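Local coordinates for hemopexin fold protein CP4 (Vigna unguiculata, PDB 3OYO) that binds calcium in the channel of a haemopexin-fold propeller and is a seed protein whose physiological role is uncertain, at residues Ile4-Arg9 with Asp63-Thr68. Numbering follows the deposited sequence.
With CA (calcium ion), chain C.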
ATOM      1  N   ILE A   4       5.662   8.114  -4.256  1.00  8.95           N
ATOM      2  CA  ILE A   4       5.170   7.381  -3.095  1.00  8.00           C
ATOM      3  C   ILE A   4       5.555   5.886  -3.284  1.00  7.88           C
ATOM      4  O   ILE A   4       5.286   5.275  -4.315  1.00  6.57           O
ATOM      5  CB  ILE A   4       3.623   7.593  -2.916  1.00 11.83           C
ATOM      6  CG1 ILE A   4       3.325   9.088  -2.665  1.00 11.28           C
ATOM      7  CG2 ILE A   4       3.058   6.712  -1.764  1.00 10.80           C
ATOM      8  CD1 ILE A   4       1.876   9.510  -2.855  1.00 13.23           C
ATOM      9  N   ASN A   5       6.217   5.322  -2.271  1.00  9.40           N
ATOM     10  CA  ASN A   5       6.666   3.989  -2.347  1.00  9.03           C
ATOM     11  C   ASN A   5       5.715   3.038  -1.636  1.00  8.99           C
ATOM     12  O   ASN A   5       5.700   1.848  -1.927  1.00  8.90           O
ATOM     13  CB  ASN A   5       8.084   3.875  -1.770  1.00 12.11           C
ATOM     14  CG  ASN A   5       8.839   2.673  -2.337  1.00 13.69           C
ATOM     15  OD1 ASN A   5       8.389   2.083  -3.310  1.00 14.02           O
ATOM     16  ND2 ASN A   5      10.022   2.360  -1.786  1.00 14.69           N
ATOM     17  N   ALA A   6       4.929   3.532  -0.684  1.00  9.93           N
ATOM     18  CA  ALA A   6       3.986   2.631   0.016  1.00  9.55           C
ATOM     19  C   ALA A   6       2.918   3.461   0.665  1.00  9.59           C
ATOM     20  O   ALA A   6       3.139   4.637   0.948  1.00 10.35           O
ATOM     21  CB  ALA A   6       4.738   1.786   1.061  1.00  8.39           C
ATOM     22  N   ALA A   7       1.753   2.869   0.913  1.00  9.39           N
ATOM     23  CA  ALA A   7       0.631   3.612   1.500  1.00  8.60           C
ATOM     24  C   ALA A   7      -0.334   2.642   2.127  1.00  9.01           C
ATOM     25  O   ALA A   7      -0.515   1.545   1.621  1.00  9.88           O
ATOM     26  CB  ALA A   7      -0.104   4.405   0.403  1.00  6.09           C
ATOM     27  N   PHE A   8      -0.944   3.018   3.248  1.00 11.22           N
ATOM     28  CA  PHE A   8      -1.959   2.180   3.844  1.00 11.20           C
ATOM     29  C   PHE A   8      -2.902   3.071   4.613  1.00 12.10           C
ATOM     30  O   PHE A   8      -2.514   4.093   5.226  1.00 12.36           O
ATOM     31  CB  PHE A   8      -1.382   1.016   4.703  1.00  9.47           C
ATOM     32  CG  PHE A   8      -0.838   1.416   6.073  1.00  9.54           C
ATOM     33  CD1 PHE A   8       0.543   1.618   6.273  1.00 10.30           C
ATOM     34  CD2 PHE A   8      -1.682   1.518   7.168  1.00 10.42           C
ATOM     35  CE1 PHE A   8       1.057   1.914   7.548  1.00 11.41           C
ATOM     36  CE2 PHE A   8      -1.201   1.848   8.447  1.00  7.98           C
ATOM     37  CZ  PHE A   8       0.185   2.056   8.643  1.00  9.07           C
ATOM     38  N   ARG A   9      -4.160   2.684   4.614  1.00 12.95           N
ATOM     39  CA  ARG A   9      -5.099   3.536   5.272  1.00 14.79           C
ATOM     40  C   ARG A   9      -5.184   3.200   6.732  1.00 14.73           C
ATOM     41  O   ARG A   9      -5.079   2.028   7.136  1.00 14.15           O
ATOM     42  CB  ARG A   9      -6.449   3.491   4.593  1.00 22.21           C
ATOM     43  CG  ARG A   9      -7.297   2.337   4.964  1.00 24.65           C
ATOM     44  CD  ARG A   9      -8.679   2.771   4.645  1.00 26.82           C
ATOM     45  NE  ARG A   9      -9.699   1.875   5.146  1.00 29.98           N
ATOM     46  CZ  ARG A   9      -9.785   0.576   4.888  1.00 31.75           C
ATOM     47  NH1 ARG A   9      -8.854  -0.078   4.185  1.00 34.81           N
ATOM     48  NH2 ARG A   9     -10.807  -0.095   5.387  1.00 33.56           N
ATOM     49  N   ASP A  63       8.566  -0.234   1.484  1.00  7.38           N
ATOM     50  CA  ASP A  63       8.319  -0.192   0.027  1.00  7.93           C
ATOM     51  C   ASP A  63       6.980  -0.866  -0.349  1.00  7.63           C
ATOM     52  O   ASP A  63       6.695  -1.057  -1.504  1.00  7.40           O
ATOM     53  CB  ASP A  63       9.480  -0.880  -0.724  1.00  4.21           C
ATOM     54  CG  ASP A  63       9.641  -2.351  -0.353  1.00  4.93           C
ATOM     55  OD1 ASP A  63       8.749  -2.960   0.305  1.00  2.71           O
ATOM     56  OD2 ASP A  63      10.679  -2.945  -0.744  1.00  3.38           O
ATOM     57  N   CYS A  64       6.172  -1.250   0.645  1.00 11.84           N
ATOM     58  CA  CYS A  64       4.885  -1.885   0.381  1.00 11.91           C
ATOM     59  C   CYS A  64       4.219  -2.063   1.708  1.00 11.73           C
ATOM     60  O   CYS A  64       4.887  -2.303   2.686  1.00  7.97           O
ATOM     61  CB  CYS A  64       5.036  -3.247  -0.350  1.00 12.32           C
ATOM     62  SG  CYS A  64       3.487  -4.146  -0.610  1.00 15.06           S
ATOM     63  N   SER A  65       2.904  -1.924   1.765  1.00 11.90           N
ATOM     64  CA  SER A  65       2.158  -2.076   3.006  1.00 11.36           C
ATOM     65  C   SER A  65       0.655  -2.187   2.699  1.00 10.93           C
ATOM     66  O   SER A  65       0.187  -1.749   1.685  1.00  3.65           O
ATOM     67  CB  SER A  65       2.402  -0.875   3.948  1.00  8.79           C
ATOM     68  OG  SER A  65       2.077   0.316   3.264  1.00  8.53           O
ATOM     69  N   PHE A  66      -0.087  -2.815   3.574  1.00  8.23           N
ATOM     70  CA  PHE A  66      -1.527  -2.841   3.453  1.00  9.00           C
ATOM     71  C   PHE A  66      -2.179  -2.889   4.833  1.00  8.52           C
ATOM     72  O   PHE A  66      -1.628  -3.410   5.793  1.00  7.53           O
ATOM     73  CB  PHE A  66      -2.060  -3.968   2.532  1.00  6.79           C
ATOM     74  CG  PHE A  66      -1.632  -5.371   2.934  1.00  6.75           C
ATOM     75  CD1 PHE A  66      -0.484  -5.944   2.379  1.00  5.12           C
ATOM     76  CD2 PHE A  66      -2.408  -6.148   3.839  1.00  5.93           C
ATOM     77  CE1 PHE A  66      -0.101  -7.254   2.708  1.00  4.72           C
ATOM     78  CE2 PHE A  66      -2.033  -7.463   4.173  1.00  4.97           C
ATOM     79  CZ  PHE A  66      -0.880  -8.026   3.582  1.00  4.96           C
ATOM     80  N   HIS A  67      -3.362  -2.302   4.894  1.00 10.56           N
ATOM     81  CA  HIS A  67      -4.183  -2.285   6.084  1.00 11.25           C
ATOM     82  C   HIS A  67      -4.853  -3.646   6.198  1.00 11.02           C
ATOM     83  O   HIS A  67      -5.291  -4.239   5.174  1.00  7.29           O
ATOM     84  CB  HIS A  67      -5.233  -1.162   5.911  1.00 18.31           C
ATOM     85  CG  HIS A  67      -6.402  -1.257   6.831  1.00 21.43           C
ATOM     86  ND1 HIS A  67      -7.407  -2.186   6.664  1.00 25.31           N
ATOM     87  CD2 HIS A  67      -6.760  -0.502   7.897  1.00 25.27           C
ATOM     88  CE1 HIS A  67      -8.311  -2.029   7.607  1.00 25.46           C
ATOM     89  NE2 HIS A  67      -7.948  -1.010   8.366  1.00 27.02           N
ATOM     90  N   THR A  68      -4.983  -4.140   7.422  1.00 10.52           N
ATOM     91  CA  THR A  68      -5.718  -5.414   7.646  1.00 10.67           C
ATOM     92  C   THR A  68      -7.004  -5.152   8.417  1.00 11.59           C
ATOM     93  O   THR A  68      -8.096  -5.180   7.842  1.00 11.68           O
ATOM     94  CB  THR A  68      -4.877  -6.440   8.437  1.00  8.61           C
ATOM     95  OG1 THR A  68      -4.475  -5.853   9.694  1.00  7.05           O
ATOM     96  CG2 THR A  68      -3.673  -6.927   7.623  1.00  5.62           C
TER
HETATM   97 CA    CA C 228       6.521   0.162  -3.644  1.00 22.80          CA
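The calcium site in the central channel of the four-bladed haemopexin propeller joins N5 to D63, near the inner strands of two neighbouring blades. Calcium is held by the backbone O of N5 at 2.5 Å and, less closely, by its side-chain OD1 at 2.7 Å, a two-atom grip; CG lies anti to the backbone N (chi1 -156°), with OD1 toward the ion and ND2 beside D63. The backbone O of D63 binds at 2.5 Å from the second blade, and the backbone O atoms of D119 and D172 complete the set. N5 O and D63 O stand 3.1 Å apart, a closeness of two acceptors that the shared cation compensates. The ND2 branch of N5 rests on CB of D63, while the D63 carboxylate turns away from the ion and its OD2 accepts a hydrogen bond from G78 N. N5 and A6 form a classic beta bulge against F19 in the next strand of their own blade. From here strands 6-9 and 64-67 run nearly parallel, the N-to-C directions of these short segments 8° apart, each the inner edge of a separate propeller sheet, meeting through side chains instead of a backbone ladder. The methyl of A6 packs against C64 N, and S65 OG gives a weak hydrogen bond to A7 O (3.3 Å). The same hydroxyl sits at the edge of the F8 ring, near its plane and 3.6 Å from CD1; Y17 and Y86 also meet this ring. Farther along, the R9 guanidinium lies over one face of the H67 imidazole, centres 4.0 Å apart and planes inclined by 29°, with NH1 above the ring but displaced toward its rim. R9 also brings its backbone O to 3.1 Å from CD2 of H67; R123 of the third blade touches both side chains.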